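Local structure of putative Vgr protein (Escherichia coli, 3WIT) at residues 31-35 and 36-40. The protein is probably a type VI secretion spike component, this chain being its C-terminal region, which folds with two further copies into a triple-stranded beta-helix. Residues are numbered along the deposited sequence; the frame is centred on the assembly and turned at random.
Sequences MLAVE and ESKIA
Leu32 and Ile39 face each other as a hydrogen-bonded pair of a tight antiparallel beta hairpin, strands 28-34 and 37-42 joined by a type II' turn from Val34 to Ser37, within the triple-stranded beta-helix that the chain builds with two other copies of itself. Leu32 and Ile39 exchange two N-H...O bonds, Leu32 N to Ile39 O (2.8 Å) and Ile39 N to Leu32 O. Val34 and Ser37 repeat the exchange at the turn, where Ser37 N reaches Val34 O (2.9 Å). Glu35 takes the first corner with a positive phi of 41°, as this turn type requires.

On one face, Met31, Ala33, Lys38 and Ala40 gather. Lys38 lays CG against Ala33 CB (3.8 Å), then runs extended as far as CE and bends at its last torsion, which turns NZ back to the turn for a weak bond to Glu35 O (3.4 Å) and a long salt bridge to Glu36 OE1. Met31, a selenomethionine, has CG anti to the backbone N (chi1 164°), and a bend at chi2 carries SE across the neighbouring strand to Ala40 CB (4.1 Å).

The other face, with Leu32, Val34, Ser37 and Ile39, is turned to the trimer interior: Leu32 and Ile39 each pack on their own counterpart in the third subunit, and Leu32 also meets Ile30 of the second. Strands 2-8 and 45-50 flank the hairpin. Glu35 OE1 is shared by Gly1 N and Lys28 of the second subunit, while buried Ser37 OG bonds to Thr42 O of that same subunit. Between the paired amides, Lys38 CA makes a bent CA-H...O contact with Leu32 O, 3.2 Å from carbon to oxygen.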
# COMPACT_ATOMS: atom_id res chain seq x y z
N MSE A 31 -5.35 -10.57 6.97
CA MSE A 31 -5.03 -10.94 5.58
C MSE A 31 -6.18 -10.58 4.64
O MSE A 31 -7.34 -10.89 4.93
CB MSE A 31 -4.75 -12.45 5.50
CG MSE A 31 -4.79 -13.02 4.11
SE MSE A 31 -3.14 -12.60 3.20
CE MSE A 31 -2.07 -14.03 3.97
N LEU A 32 -5.87 -9.95 3.51
CA LEU A 32 -6.86 -9.71 2.46
C LEU A 32 -6.27 -10.35 1.21
O LEU A 32 -5.18 -9.98 0.79
CB LEU A 32 -7.01 -8.23 2.20
CG LEU A 32 -7.42 -7.37 3.39
CD1 LEU A 32 -7.46 -5.89 2.99
CD2 LEU A 32 -8.77 -7.86 3.82
N ALA A 33 -6.97 -11.29 0.61
CA ALA A 33 -6.45 -11.98 -0.55
C ALA A 33 -7.53 -12.23 -1.61
O ALA A 33 -8.65 -12.67 -1.30
CB ALA A 33 -5.80 -13.29 -0.12
N VAL A 34 -7.19 -11.95 -2.87
CA VAL A 34 -8.00 -12.35 -3.98
C VAL A 34 -7.02 -13.03 -4.95
O VAL A 34 -6.09 -12.39 -5.44
CB VAL A 34 -8.66 -11.10 -4.65
CG1 VAL A 34 -9.42 -11.53 -5.87
CG2 VAL A 34 -9.61 -10.39 -3.67
N GLU A 35 -7.19 -14.33 -5.19
CA GLU A 35 -6.18 -15.13 -5.92
C GLU A 35 -4.76 -14.78 -5.49
O GLU A 35 -4.42 -14.91 -4.31
CB GLU A 35 -6.29 -14.93 -7.42
CG GLU A 35 -7.68 -14.66 -7.88
CD GLU A 35 -8.29 -15.84 -8.53
OE1 GLU A 35 -8.73 -16.74 -7.79
OE2 GLU A 35 -8.31 -15.87 -9.78
N GLU A 36 -3.96 -14.28 -6.44
CA GLU A 36 -2.55 -13.98 -6.17
C GLU A 36 -2.25 -12.57 -5.67
O GLU A 36 -1.08 -12.19 -5.48
CB GLU A 36 -1.69 -14.31 -7.41
CG GLU A 36 -1.65 -15.78 -7.70
CD GLU A 36 -1.44 -16.57 -6.41
OE1 GLU A 36 -0.41 -16.33 -5.74
OE2 GLU A 36 -2.32 -17.39 -6.06
N SER A 37 -3.30 -11.78 -5.44
CA SER A 37 -3.14 -10.44 -4.90
C SER A 37 -3.43 -10.47 -3.41
O SER A 37 -4.51 -10.91 -3.00
CB SER A 37 -4.09 -9.47 -5.61
OG SER A 37 -4.18 -9.77 -7.00
N LYS A 38 -2.48 -10.02 -2.60
CA LYS A 38 -2.59 -10.14 -1.14
C LYS A 38 -2.06 -8.93 -0.44
O LYS A 38 -1.06 -8.35 -0.88
CB LYS A 38 -1.79 -11.35 -0.65
CG LYS A 38 -2.19 -12.68 -1.21
CD LYS A 38 -1.41 -13.78 -0.48
CE LYS A 38 -1.94 -15.16 -0.81
NZ LYS A 38 -1.82 -15.47 -2.26
N ILE A 39 -2.72 -8.55 0.65
CA ILE A 39 -2.18 -7.61 1.62
C ILE A 39 -2.21 -8.32 2.98
O ILE A 39 -3.26 -8.87 3.38
CB ILE A 39 -2.99 -6.32 1.71
CG1 ILE A 39 -2.89 -5.52 0.42
CG2 ILE A 39 -2.47 -5.44 2.86
CD1 ILE A 39 -3.86 -4.31 0.36
N ALA A 40 -1.07 -8.38 3.67
CA ALA A 40 -1.00 -9.01 4.99
C ALA A 40 -0.38 -8.07 6.00
O ALA A 40 0.59 -7.37 5.69
CB ALA A 40 -0.18 -10.29 4.93